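Local coordinates for protein uncharacterized metal-dependent hydrolase (PDB 3ICJ) that probably hydrolyses carbon-nitrogen bonds other than peptide bonds, using two zinc ions held in the barrel of an amidohydrolase-type fold, at residues F92-F97 and D441-I446; L102-L107 and E229-L234; S110-D115 and K221-S226; H237-M242 and L261-F266. All coordinates share one frame; numbering follows the deposited sequence.

Interaction 1: residues F92-F97 and D441-I446; sequences FVMPAF and DPWVSI
Phe97 and Trp443 each have CG anti to the carbonyl carbon (chi1 -69° and -60°), which carries both rings toward each other; they meet with their planes at 90° in an edge-to-face, T-shaped aromatic pair. The pair joins strand 92-102 of the amidohydrolase barrel to the first turn of helix 442-451, and the segments 92-97 and 441-446 lie 344 residues apart in the chain. Phe97 supplies the edge: its CZ stands 3.6 Å from Trp443 CZ2, over the indole face but displaced toward the rim, and the ring centroids are 5.2 Å apart. Across one face of the Phe97 ring lies Pro442, whose CB sits 3.6 Å from the ring centroid and almost on the ring normal, a CH-pi contact at the start of the helix. One turn on, Ile446 sends CD1 obliquely to Phe97 CE1, at 3.5 Å. The Phe97 ring therefore meets three side chains of the same helix, while Tyr470 of helix 463-477 makes a further edge-to-face pair with it. Asp441 is the N-cap, its OD1 accepting a weak bond from Trp443 N, and Arg499 adds a cation-pi contact to the indole. Farther back on the strand, Met94 and the indole slide past each other in opposite directions, an oblique Met-aromatic contact with Met94 SD 4.0 Å from Trp443 CH2.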
loop_
_atom_site.group_PDB
_atom_site.type_symbol
_atom_site.label_atom_id
_atom_site.label_comp_id
_atom_site.label_asym_id
_atom_site.label_seq_id
_atom_site.Cartn_x
_atom_site.Cartn_y
_atom_site.Cartn_z
ATOM N N PHE A 92 22.200 -16.375 1.672
ATOM C CA PHE A 92 21.854 -15.320 2.627
ATOM C C PHE A 92 20.382 -15.369 3.047
ATOM O O PHE A 92 19.512 -15.675 2.238
ATOM C CB PHE A 92 22.220 -13.944 2.061
ATOM C CG PHE A 92 23.702 -13.776 1.786
ATOM C CD1 PHE A 92 24.532 -13.173 2.729
ATOM C CD2 PHE A 92 24.266 -14.235 0.598
ATOM C CE1 PHE A 92 25.910 -13.041 2.492
ATOM C CE2 PHE A 92 25.633 -14.096 0.350
ATOM C CZ PHE A 92 26.452 -13.496 1.299
ATOM N N VAL A 93 20.122 -15.106 4.324
ATOM C CA VAL A 93 18.753 -14.989 4.832
ATOM C C VAL A 93 18.556 -13.554 5.366
ATOM O O VAL A 93 19.500 -12.942 5.862
ATOM C CB VAL A 93 18.461 -16.048 5.924
ATOM C CG1 VAL A 93 17.047 -15.930 6.469
ATOM C CG2 VAL A 93 18.682 -17.478 5.394
ATOM N N MET A 94 17.339 -13.026 5.252
ATOM C CA MET A 94 16.988 -11.725 5.880
ATOM C C MET A 94 15.504 -11.717 6.294
ATOM O O MET A 94 14.715 -12.512 5.755
ATOM C CB MET A 94 17.328 -10.551 4.915
ATOM C CG MET A 94 16.425 -10.398 3.646
ATOM S SD MET A 94 16.668 -8.834 2.711
ATOM C CE MET A 94 15.534 -7.756 3.598
ATOM N N PRO A 95 15.104 -10.820 7.235
ATOM C CA PRO A 95 13.676 -10.694 7.536
ATOM C C PRO A 95 12.921 -10.352 6.255
ATOM O O PRO A 95 13.440 -9.591 5.406
ATOM C CB PRO A 95 13.625 -9.513 8.524
ATOM C CG PRO A 95 15.009 -9.467 9.124
ATOM C CD PRO A 95 15.910 -9.829 7.983
ATOM N N ALA A 96 11.741 -10.952 6.084
ATOM C CA ALA A 96 10.922 -10.672 4.925
ATOM C C ALA A 96 10.467 -9.210 4.924
ATOM O O ALA A 96 10.410 -8.556 5.980
ATOM C CB ALA A 96 9.722 -11.623 4.856
ATOM N N PHE A 97 10.194 -8.696 3.729
ATOM C CA PHE A 97 9.717 -7.328 3.588
ATOM C C PHE A 97 8.346 -7.172 4.228
ATOM O O PHE A 97 7.562 -8.120 4.282
ATOM C CB PHE A 97 9.684 -6.909 2.120
ATOM C CG PHE A 97 11.053 -6.761 1.511
ATOM C CD1 PHE A 97 11.856 -5.683 1.842
ATOM C CD2 PHE A 97 11.545 -7.725 0.626
ATOM C CE1 PHE A 97 13.147 -5.549 1.305
ATOM C CE2 PHE A 97 12.834 -7.582 0.056
ATOM C CZ PHE A 97 13.629 -6.495 0.413
ATOM N N ASP A 441 7.510 -4.288 -6.128
ATOM C CA ASP A 441 8.864 -4.854 -5.933
ATOM C C ASP A 441 9.690 -3.988 -4.995
ATOM O O ASP A 441 10.054 -2.861 -5.349
ATOM C CB ASP A 441 9.614 -5.004 -7.270
ATOM C CG ASP A 441 10.981 -5.693 -7.124
ATOM O OD1 ASP A 441 11.324 -6.268 -6.068
ATOM O OD2 ASP A 441 11.736 -5.679 -8.098
ATOM N N PRO A 442 10.015 -4.535 -3.812
ATOM C CA PRO A 442 10.665 -3.756 -2.779
ATOM C C PRO A 442 12.050 -3.259 -3.196
ATOM O O PRO A 442 12.424 -2.143 -2.829
ATOM C CB PRO A 442 10.759 -4.735 -1.600
ATOM C CG PRO A 442 9.779 -5.798 -1.902
ATOM C CD PRO A 442 9.762 -5.918 -3.374
ATOM N N TRP A 443 12.770 -4.062 -3.980
ATOM C CA TRP A 443 14.109 -3.714 -4.471
ATOM C C TRP A 443 14.117 -2.462 -5.328
ATOM O O TRP A 443 15.091 -1.721 -5.302
ATOM C CB TRP A 443 14.797 -4.892 -5.206
ATOM C CG TRP A 443 14.971 -6.111 -4.317
ATOM C CD1 TRP A 443 14.296 -7.304 -4.412
ATOM C CD2 TRP A 443 15.836 -6.231 -3.170
ATOM N NE1 TRP A 443 14.692 -8.153 -3.401
ATOM C CE2 TRP A 443 15.635 -7.521 -2.626
ATOM C CE3 TRP A 443 16.756 -5.370 -2.548
ATOM C CZ2 TRP A 443 16.341 -7.984 -1.497
ATOM C CZ3 TRP A 443 17.458 -5.831 -1.421
ATOM C CH2 TRP A 443 17.242 -7.123 -0.912
ATOM N N VAL A 444 13.011 -2.214 -6.034
ATOM C CA VAL A 444 12.869 -1.039 -6.884
ATOM C C VAL A 444 12.656 0.213 -6.006
ATOM O O VAL A 444 13.182 1.275 -6.314
ATOM C CB VAL A 444 11.728 -1.267 -7.957
ATOM C CG1 VAL A 444 11.383 -0.000 -8.730
ATOM C CG2 VAL A 444 12.122 -2.387 -8.937
ATOM N N SER A 445 11.915 0.080 -4.901
ATOM C CA SER A 445 11.755 1.171 -3.938
ATOM C C SER A 445 12.995 1.403 -3.048
ATOM O O SER A 445 13.256 2.529 -2.643
ATOM C CB SER A 445 10.516 0.969 -3.048
ATOM O OG SER A 445 9.328 1.246 -3.769
ATOM N N ILE A 446 13.731 0.336 -2.733
ATOM C CA ILE A 446 14.995 0.433 -1.989
ATOM C C ILE A 446 16.031 1.252 -2.790
ATOM O O ILE A 446 16.706 2.135 -2.232
ATOM C CB ILE A 446 15.538 -0.981 -1.624
ATOM C CG1 ILE A 446 14.761 -1.543 -0.432
ATOM C CG2 ILE A 446 17.049 -0.958 -1.244
ATOM C CD1 ILE A 446 14.918 -2.991 -0.322
#

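Interaction 2: residues L102-L107 and E229-L234; sequences LHLDEL and EHLLSL. With ZN (zinc ion), chain B.
Leu231 and Leu102 reach toward each other tip to tip, methyl against methyl, with Leu102 CD2 3.8 Å from Leu231 CD2. This apolar contact places helix 217-233 against the end of barrel strand 92-102 and the start of helix 104-112, beside the His-X-His metal motif of the amidohydrolase fold. Leu231 is the hub, for its two methyl groups and CG are shared among three leucines. Leu104 slants across it and brings CD2 to 3.3 Å from Leu231 CD1, tighter than usual van der Waals packing. Leu107, one turn later, also lies aslant; its CG is anti to the backbone N (chi1 172°), which carries CD2 out to Leu231 CG at 3.9 Å. The same methyl comes obliquely to the imidazole of His230, in looser contact. Val239 behind Leu102 and Phe241 beside Leu104 extend this apolar layer onto strand 236-244. His103, between Leu102 and Leu104 in sequence, takes no part in the leucine packing: it is the N-cap residue of helix 104-112, and its ring serves the metal site completed by His101, Asp434 and the carboxylated Lys296. There the zinc ion is bound by His103 NE2 at 2.3 Å.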
loop_
_atom_site.group_PDB
_atom_site.type_symbol
_atom_site.label_atom_id
_atom_site.label_comp_id
_atom_site.label_asym_id
_atom_site.label_seq_id
_atom_site.Cartn_x
_atom_site.Cartn_y
_atom_site.Cartn_z
ATOM N N LEU A 102 -0.566 -0.632 1.523
ATOM C CA LEU A 102 -1.019 -0.925 0.180
ATOM C C LEU A 102 -2.496 -1.320 0.135
ATOM O O LEU A 102 -3.152 -1.481 1.174
ATOM C CB LEU A 102 -0.116 -1.972 -0.514
ATOM C CG LEU A 102 0.275 -3.271 0.188
ATOM C CD1 LEU A 102 -0.960 -4.126 0.421
ATOM C CD2 LEU A 102 1.281 -4.023 -0.680
ATOM N N HIS A 103 -3.001 -1.520 -1.076
ATOM C CA HIS A 103 -4.406 -1.863 -1.263
ATOM C C HIS A 103 -4.475 -3.193 -1.968
ATOM O O HIS A 103 -4.371 -3.258 -3.194
ATOM C CB HIS A 103 -5.114 -0.766 -2.044
ATOM C CG HIS A 103 -4.969 0.588 -1.421
ATOM N ND1 HIS A 103 -5.873 1.083 -0.505
ATOM C CD2 HIS A 103 -4.010 1.536 -1.557
ATOM C CE1 HIS A 103 -5.483 2.282 -0.110
ATOM N NE2 HIS A 103 -4.354 2.578 -0.728
ATOM N N LEU A 104 -4.629 -4.261 -1.178
ATOM C CA LEU A 104 -4.599 -5.637 -1.695
ATOM C C LEU A 104 -5.708 -5.899 -2.708
ATOM O O LEU A 104 -5.481 -6.588 -3.699
ATOM C CB LEU A 104 -4.728 -6.677 -0.554
ATOM C CG LEU A 104 -3.563 -6.936 0.377
ATOM C CD1 LEU A 104 -3.914 -8.034 1.372
ATOM C CD2 LEU A 104 -2.344 -7.328 -0.434
ATOM N N ASP A 105 -6.913 -5.381 -2.450
ATOM C CA ASP A 105 -8.022 -5.560 -3.405
ATOM C C ASP A 105 -7.734 -4.879 -4.759
ATOM O O ASP A 105 -7.869 -5.495 -5.831
ATOM C CB ASP A 105 -9.388 -5.114 -2.814
ATOM C CG ASP A 105 -9.346 -3.729 -2.111
ATOM O OD1 ASP A 105 -8.284 -3.050 -2.034
ATOM O OD2 ASP A 105 -10.413 -3.326 -1.600
ATOM N N GLU A 106 -7.329 -3.615 -4.697
ATOM C CA GLU A 106 -6.971 -2.846 -5.892
ATOM C C GLU A 106 -5.752 -3.415 -6.617
ATOM O O GLU A 106 -5.726 -3.433 -7.845
ATOM C CB GLU A 106 -6.728 -1.379 -5.537
ATOM C CG GLU A 106 -7.986 -0.590 -5.202
ATOM C CD GLU A 106 -7.698 0.889 -4.972
ATOM O OE1 GLU A 106 -7.897 1.376 -3.836
ATOM O OE2 GLU A 106 -7.259 1.567 -5.931
ATOM N N LEU A 107 -4.745 -3.883 -5.871
ATOM C CA LEU A 107 -3.600 -4.559 -6.493
ATOM C C LEU A 107 -4.074 -5.795 -7.258
ATOM O O LEU A 107 -3.678 -6.001 -8.394
ATOM C CB LEU A 107 -2.502 -4.944 -5.484
ATOM C CG LEU A 107 -1.339 -5.831 -5.997
ATOM C CD1 LEU A 107 -0.587 -5.241 -7.227
ATOM C CD2 LEU A 107 -0.341 -6.156 -4.863
ATOM N N GLU A 229 -0.411 -13.724 -3.795
ATOM C CA GLU A 229 0.540 -14.502 -4.608
ATOM C C GLU A 229 1.649 -13.654 -5.218
ATOM O O GLU A 229 2.806 -14.062 -5.229
ATOM C CB GLU A 229 -0.167 -15.310 -5.707
ATOM C CG GLU A 229 -0.942 -16.503 -5.178
ATOM C CD GLU A 229 -0.104 -17.421 -4.263
ATOM O OE1 GLU A 229 0.986 -17.861 -4.674
ATOM O OE2 GLU A 229 -0.539 -17.712 -3.130
ATOM N N HIS A 230 1.289 -12.454 -5.679
ATOM C CA HIS A 230 2.233 -11.540 -6.306
ATOM C C HIS A 230 3.222 -11.023 -5.257
ATOM O O HIS A 230 4.433 -11.060 -5.487
ATOM C CB HIS A 230 1.464 -10.400 -6.977
ATOM C CG HIS A 230 2.326 -9.339 -7.589
ATOM N ND1 HIS A 230 3.008 -9.516 -8.774
ATOM C CD2 HIS A 230 2.577 -8.065 -7.196
ATOM C CE1 HIS A 230 3.654 -8.406 -9.079
ATOM N NE2 HIS A 230 3.416 -7.512 -8.133
ATOM N N LEU A 231 2.702 -10.605 -4.101
ATOM C CA LEU A 231 3.516 -10.043 -3.030
ATOM C C LEU A 231 4.503 -11.054 -2.428
ATOM O O LEU A 231 5.678 -10.715 -2.192
ATOM C CB LEU A 231 2.636 -9.444 -1.927
ATOM C CG LEU A 231 1.969 -8.132 -2.355
ATOM C CD1 LEU A 231 0.817 -7.809 -1.418
ATOM C CD2 LEU A 231 2.954 -6.973 -2.421
ATOM N N LEU A 232 4.019 -12.276 -2.191
ATOM C CA LEU A 232 4.848 -13.367 -1.680
ATOM C C LEU A 232 6.024 -13.704 -2.600
ATOM O O LEU A 232 7.147 -13.876 -2.115
ATOM C CB LEU A 232 4.013 -14.620 -1.381
ATOM C CG LEU A 232 3.090 -14.568 -0.148
ATOM C CD1 LEU A 232 2.244 -15.830 -0.130
ATOM C CD2 LEU A 232 3.869 -14.399 1.163
ATOM N N SER A 233 5.776 -13.756 -3.915
ATOM C CA SER A 233 6.838 -13.991 -4.896
ATOM C C SER A 233 7.887 -12.888 -4.906
ATOM O O SER A 233 8.990 -13.119 -5.360
ATOM C CB SER A 233 6.277 -14.150 -6.312
ATOM O OG SER A 233 5.999 -12.870 -6.855
ATOM N N LEU A 234 7.521 -11.692 -4.450
ATOM C CA LEU A 234 8.455 -10.569 -4.291
ATOM C C LEU A 234 9.127 -10.496 -2.902
ATOM O O LEU A 234 9.874 -9.565 -2.624
ATOM C CB LEU A 234 7.761 -9.234 -4.623
ATOM C CG LEU A 234 7.194 -9.102 -6.041
ATOM C CD1 LEU A 234 6.249 -7.933 -6.110
ATOM C CD2 LEU A 234 8.302 -8.961 -7.101
HETATM ZN ZN ZN B . -3.140 4.493 -0.293
#

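Interaction 3: residues S110-D115 and K221-S226; sequences SLEMVD and KHYIES
His222, just after Lys221, which pairs with Glu254 and Glu258 in salt bridges, turns its ring edge to the carboxylate of Glu112 and gives it a hydrogen bond, ND1 to OE1 at 2.8 Å. The acceptor lies in the imidazole plane, whereas the donor stands above the carboxylate plane, the two flat groups being nearly perpendicular at 85°. The bond is bent, with 134° at the hydrogen. Having CG anti to its backbone N (chi1 -165°) swings the histidine toward Glu112, whose own chain bends at chi2 to meet it. The next residue, Tyr223, offers the edge of its ring to the same oxygen, CD1 lying 3.3 Å from Glu112 OE1, so this oxygen is approached by both rings. Glu225 then forms a salt bridge with Arg260. One turn after His222, Ser226 places OG 3.0 Å from Glu112 OE2 and equally far from the backbone O of His222, and its hydroxyl could serve either acceptor. Leu111 closes this end of the contact by laying CD1 3.7 Å from Ser226 O. The contact is a polar seam at the surface, in which Leu111 and Glu112 meet helix 217-233 through a His-carboxylate hydrogen bond.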
loop_
_atom_site.group_PDB
_atom_site.type_symbol
_atom_site.label_atom_id
_atom_site.label_comp_id
_atom_site.label_asym_id
_atom_site.label_seq_id
_atom_site.Cartn_x
_atom_site.Cartn_y
_atom_site.Cartn_z
ATOM N N SER A 110 -5.844 -4.870 -10.447
ATOM C CA SER A 110 -4.842 -4.390 -11.407
ATOM C C SER A 110 -4.087 -5.507 -12.124
ATOM O O SER A 110 -3.805 -5.402 -13.325
ATOM C CB SER A 110 -3.863 -3.433 -10.726
ATOM O OG SER A 110 -4.497 -2.192 -10.491
ATOM N N LEU A 111 -3.761 -6.572 -11.391
ATOM C CA LEU A 111 -3.117 -7.760 -11.970
ATOM C C LEU A 111 -4.025 -8.523 -12.958
ATOM O O LEU A 111 -3.532 -9.123 -13.912
ATOM C CB LEU A 111 -2.631 -8.704 -10.855
ATOM C CG LEU A 111 -1.563 -8.105 -9.930
ATOM C CD1 LEU A 111 -1.464 -8.876 -8.588
ATOM C CD2 LEU A 111 -0.214 -7.988 -10.625
ATOM N N GLU A 112 -5.337 -8.500 -12.706
ATOM C CA GLU A 112 -6.344 -9.152 -13.557
ATOM C C GLU A 112 -6.751 -8.363 -14.795
ATOM O O GLU A 112 -7.339 -8.935 -15.708
ATOM C CB GLU A 112 -7.627 -9.414 -12.763
ATOM C CG GLU A 112 -7.847 -10.844 -12.326
ATOM C CD GLU A 112 -7.308 -11.115 -10.945
ATOM O OE1 GLU A 112 -8.126 -11.396 -10.041
ATOM O OE2 GLU A 112 -6.071 -11.040 -10.758
ATOM N N MET A 113 -6.481 -7.057 -14.813
ATOM C CA MET A 113 -6.983 -6.178 -15.859
ATOM C C MET A 113 -6.387 -6.529 -17.211
ATOM O O MET A 113 -5.249 -6.999 -17.298
ATOM C CB MET A 113 -6.702 -4.706 -15.530
ATOM C CG MET A 113 -7.671 -4.097 -14.533
ATOM S SD MET A 113 -7.783 -2.306 -14.645
ATOM C CE MET A 113 -6.249 -1.794 -13.962
ATOM N N VAL A 114 -7.175 -6.329 -18.261
ATOM C CA VAL A 114 -6.675 -6.507 -19.621
ATOM C C VAL A 114 -5.765 -5.328 -19.970
ATOM O O VAL A 114 -6.177 -4.174 -19.872
ATOM C CB VAL A 114 -7.838 -6.657 -20.653
ATOM C CG1 VAL A 114 -7.293 -6.673 -22.088
ATOM C CG2 VAL A 114 -8.643 -7.935 -20.382
ATOM N N ASP A 115 -4.530 -5.639 -20.362
ATOM C CA ASP A 115 -3.522 -4.646 -20.763
ATOM C C ASP A 115 -3.710 -4.164 -22.214
ATOM O O ASP A 115 -3.486 -4.923 -23.163
ATOM C CB ASP A 115 -2.121 -5.251 -20.577
ATOM C CG ASP A 115 -1.004 -4.211 -20.597
ATOM O OD1 ASP A 115 -1.240 -3.038 -20.970
ATOM O OD2 ASP A 115 0.134 -4.582 -20.238
ATOM N N LYS A 221 -12.317 -11.905 -2.800
ATOM C CA LYS A 221 -11.450 -13.009 -2.344
ATOM C C LYS A 221 -10.406 -13.322 -3.401
ATOM O O LYS A 221 -9.234 -13.516 -3.092
ATOM C CB LYS A 221 -12.275 -14.269 -2.057
ATOM C CG LYS A 221 -13.120 -14.216 -0.784
ATOM C CD LYS A 221 -13.958 -15.475 -0.651
ATOM C CE LYS A 221 -13.097 -16.646 -0.202
ATOM N NZ LYS A 221 -13.825 -17.946 -0.323
ATOM N N HIS A 222 -10.861 -13.371 -4.647
ATOM C CA HIS A 222 -10.007 -13.636 -5.790
ATOM C C HIS A 222 -8.938 -12.542 -5.981
ATOM O O HIS A 222 -7.758 -12.850 -6.155
ATOM C CB HIS A 222 -10.858 -13.810 -7.046
ATOM C CG HIS A 222 -10.106 -14.424 -8.184
ATOM N ND1 HIS A 222 -9.294 -13.690 -9.020
ATOM C CD2 HIS A 222 -10.021 -15.707 -8.607
ATOM C CE1 HIS A 222 -8.752 -14.491 -9.918
ATOM N NE2 HIS A 222 -9.176 -15.720 -9.689
ATOM N N TYR A 223 -9.354 -11.278 -5.934
ATOM C CA TYR A 223 -8.415 -10.138 -5.998
ATOM C C TYR A 223 -7.359 -10.202 -4.915
ATOM O O TYR A 223 -6.164 -10.044 -5.180
ATOM C CB TYR A 223 -9.169 -8.790 -5.922
ATOM C CG TYR A 223 -10.067 -8.540 -7.135
ATOM C CD1 TYR A 223 -9.694 -9.000 -8.399
ATOM C CD2 TYR A 223 -11.275 -7.852 -7.019
ATOM C CE1 TYR A 223 -10.490 -8.786 -9.515
ATOM C CE2 TYR A 223 -12.085 -7.631 -8.143
ATOM C CZ TYR A 223 -11.680 -8.105 -9.381
ATOM O OH TYR A 223 -12.446 -7.903 -10.499
ATOM N N ILE A 224 -7.803 -10.447 -3.690
ATOM C CA ILE A 224 -6.907 -10.505 -2.565
ATOM C C ILE A 224 -5.927 -11.666 -2.713
ATOM O O ILE A 224 -4.734 -11.493 -2.465
ATOM C CB ILE A 224 -7.684 -10.567 -1.210
ATOM C CG1 ILE A 224 -8.394 -9.228 -0.980
ATOM C CG2 ILE A 224 -6.734 -10.900 -0.059
ATOM C CD1 ILE A 224 -9.530 -9.284 0.055
ATOM N N GLU A 225 -6.424 -12.833 -3.136
ATOM C CA GLU A 225 -5.524 -13.972 -3.401
ATOM C C GLU A 225 -4.504 -13.745 -4.531
ATOM O O GLU A 225 -3.349 -14.186 -4.408
ATOM C CB GLU A 225 -6.290 -15.265 -3.639
ATOM C CG GLU A 225 -6.893 -15.855 -2.361
ATOM C CD GLU A 225 -7.599 -17.189 -2.593
ATOM O OE1 GLU A 225 -7.181 -18.211 -2.001
ATOM O OE2 GLU A 225 -8.585 -17.209 -3.354
ATOM N N SER A 226 -4.911 -13.065 -5.604
ATOM C CA SER A 226 -3.960 -12.677 -6.675
ATOM C C SER A 226 -2.862 -11.721 -6.186
ATOM O O SER A 226 -1.689 -11.918 -6.537
ATOM C CB SER A 226 -4.661 -12.041 -7.884
ATOM O OG SER A 226 -5.682 -12.880 -8.386
#

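Interaction 4: residues H237-M242 and L261-F266; sequences HSVGFM and LKMNVF
Val239 sets its CG1 methyl against the terminal methyl of Met263, 3.8 Å from CE, the two side chains crossing at about a right angle. Val239 belongs to a parallel strand pair, 237-242 with 264-266, which helix 246-257 connects as a beta-alpha-beta unit of the amidohydrolase barrel, and Met263 comes just before its second strand. Backbone bonds alternate along the pair: Asn264 N to His237 O, Val239 N to Asn264 O, Phe266 N to Val239 O, and Phe241 N to Phe266 O, all at 2.9 Å. On the face with Val239, Val265 runs alongside Phe241 and puts CG1 near the plane of its ring, at the edge; Leu252 of helix 246-257 touches both. The other face carries Ser238, Asn264 and Phe266. Here the buried amide of Asn264 is held from both ends, its OD1 accepting from Arg289 and Arg291 and its ND2 also reaching Glu493. Within the strand pair, Asn264 ND2 donates to Ser238 OG at 3.0 Å, in the amide plane and almost straight, at 173°.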
loop_
_atom_site.group_PDB
_atom_site.type_symbol
_atom_site.label_atom_id
_atom_site.label_comp_id
_atom_site.label_asym_id
_atom_site.label_seq_id
_atom_site.Cartn_x
_atom_site.Cartn_y
_atom_site.Cartn_z
ATOM N N HIS A 237 5.922 -10.533 3.112
ATOM C CA HIS A 237 5.127 -11.481 3.909
ATOM C C HIS A 237 4.125 -10.816 4.851
ATOM O O HIS A 237 3.370 -11.518 5.516
ATOM C CB HIS A 237 6.034 -12.385 4.751
ATOM C CG HIS A 237 6.859 -13.354 3.962
ATOM N ND1 HIS A 237 7.424 -14.470 4.540
ATOM C CD2 HIS A 237 7.269 -13.352 2.671
ATOM C CE1 HIS A 237 8.117 -15.135 3.630
ATOM N NE2 HIS A 237 8.051 -14.468 2.491
ATOM N N SER A 238 4.163 -9.484 4.954
ATOM C CA SER A 238 3.249 -8.733 5.836
ATOM C C SER A 238 2.898 -7.403 5.186
ATOM O O SER A 238 3.746 -6.802 4.513
ATOM C CB SER A 238 3.872 -8.476 7.231
ATOM O OG SER A 238 4.604 -9.588 7.729
ATOM N N VAL A 239 1.654 -6.953 5.364
ATOM C CA VAL A 239 1.165 -5.732 4.730
ATOM C C VAL A 239 0.279 -4.932 5.673
ATOM O O VAL A 239 -0.430 -5.498 6.513
ATOM C CB VAL A 239 0.379 -5.975 3.394
ATOM C CG1 VAL A 239 1.291 -6.543 2.307
ATOM C CG2 VAL A 239 -0.822 -6.893 3.603
ATOM N N GLY A 240 0.349 -3.612 5.563
ATOM C CA GLY A 240 -0.704 -2.781 6.124
ATOM C C GLY A 240 -1.686 -2.615 4.995
ATOM O O GLY A 240 -1.356 -2.017 3.958
ATOM N N PHE A 241 -2.876 -3.193 5.148
ATOM C CA PHE A 241 -3.921 -3.094 4.123
ATOM C C PHE A 241 -4.831 -1.906 4.471
ATOM O O PHE A 241 -5.607 -1.965 5.442
ATOM C CB PHE A 241 -4.654 -4.447 4.063
ATOM C CG PHE A 241 -5.766 -4.561 3.018
ATOM C CD1 PHE A 241 -6.054 -3.544 2.091
ATOM C CD2 PHE A 241 -6.495 -5.737 2.952
ATOM C CE1 PHE A 241 -7.081 -3.693 1.148
ATOM C CE2 PHE A 241 -7.529 -5.917 2.012
ATOM C CZ PHE A 241 -7.814 -4.888 1.092
ATOM N N MET A 242 -4.736 -0.828 3.678
ATOM C CA MET A 242 -5.430 0.436 3.974
ATOM C C MET A 242 -6.766 0.485 3.259
ATOM O O MET A 242 -6.902 -0.113 2.209
ATOM C CB MET A 242 -4.620 1.654 3.503
ATOM C CG MET A 242 -3.306 1.931 4.233
ATOM S SD MET A 242 -3.370 2.244 6.007
ATOM C CE MET A 242 -2.559 0.698 6.346
ATOM N N LEU A 261 -5.413 -17.331 3.743
ATOM C CA LEU A 261 -4.465 -16.231 3.931
ATOM C C LEU A 261 -3.092 -16.801 4.215
ATOM O O LEU A 261 -2.949 -17.647 5.104
ATOM C CB LEU A 261 -4.871 -15.306 5.083
ATOM C CG LEU A 261 -5.964 -14.291 4.796
ATOM C CD1 LEU A 261 -6.145 -13.354 5.992
ATOM C CD2 LEU A 261 -5.717 -13.495 3.476
ATOM N N LYS A 262 -2.092 -16.326 3.469
ATOM C CA LYS A 262 -0.717 -16.832 3.582
ATOM C C LYS A 262 0.297 -15.726 3.934
ATOM O O LYS A 262 1.514 -15.926 3.842
ATOM C CB LYS A 262 -0.311 -17.556 2.290
ATOM C CG LYS A 262 -1.135 -18.826 1.968
ATOM C CD LYS A 262 -0.980 -19.898 3.051
ATOM C CE LYS A 262 -1.487 -21.273 2.614
ATOM N NZ LYS A 262 -2.952 -21.277 2.322
ATOM N N MET A 263 -0.203 -14.568 4.348
ATOM C CA MET A 263 0.649 -13.438 4.704
ATOM C C MET A 263 -0.041 -12.722 5.842
ATOM O O MET A 263 -1.247 -12.903 6.035
ATOM C CB MET A 263 0.932 -12.527 3.464
ATOM C CG MET A 263 -0.195 -11.561 2.951
ATOM S SD MET A 263 0.177 -10.595 1.388
ATOM C CE MET A 263 1.844 -10.234 1.675
ATOM N N ASN A 264 0.719 -11.947 6.616
ATOM C CA ASN A 264 0.178 -11.154 7.720
ATOM C C ASN A 264 -0.498 -9.899 7.214
ATOM O O ASN A 264 0.119 -9.112 6.530
ATOM C CB ASN A 264 1.283 -10.796 8.695
ATOM C CG ASN A 264 2.004 -12.011 9.189
ATOM O OD1 ASN A 264 1.381 -12.924 9.755
ATOM N ND2 ASN A 264 3.323 -12.059 8.963
ATOM N N VAL A 265 -1.785 -9.750 7.508
ATOM C CA VAL A 265 -2.594 -8.681 6.915
ATOM C C VAL A 265 -3.096 -7.831 8.068
ATOM O O VAL A 265 -3.867 -8.299 8.901
ATOM C CB VAL A 265 -3.793 -9.229 6.110
ATOM C CG1 VAL A 265 -4.703 -8.074 5.622
ATOM C CG2 VAL A 265 -3.341 -10.100 4.934
ATOM N N PHE A 266 -2.601 -6.603 8.151
ATOM C CA PHE A 266 -3.038 -5.690 9.200
ATOM C C PHE A 266 -4.046 -4.728 8.571
ATOM O O PHE A 266 -3.672 -3.819 7.836
ATOM C CB PHE A 266 -1.848 -4.959 9.842
ATOM C CG PHE A 266 -0.893 -5.875 10.561
ATOM C CD1 PHE A 266 -0.990 -6.068 11.947
ATOM C CD2 PHE A 266 0.102 -6.542 9.856
ATOM C CE1 PHE A 266 -0.104 -6.929 12.624
ATOM C CE2 PHE A 266 0.978 -7.429 10.508
ATOM C CZ PHE A 266 0.888 -7.616 11.893
#

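Overall arrangement
Interactions 1, 2 and 4 are buried, whereas interaction 3 lies at the surface. Interactions 2 and 3 join the same two helices, 104-112 and 217-233, with centres 9 Å apart: the seam is leucine-packed near the metal site and turns polar toward the outside. Interaction 4 is the one built mainly on backbone hydrogen bonds, as suits neighbouring strands of the barrel; interaction 1 relies on aromatic and apolar packing between a strand and a helix far away in the sequence. Strand 236-244 links the buried group, since Leu102 N lies 2.9 Å from Gly240 O and Phe97 O lies 3.1 Å from His237 N, both probable hydrogen bonds. Interaction 2 alone includes a zinc ligand.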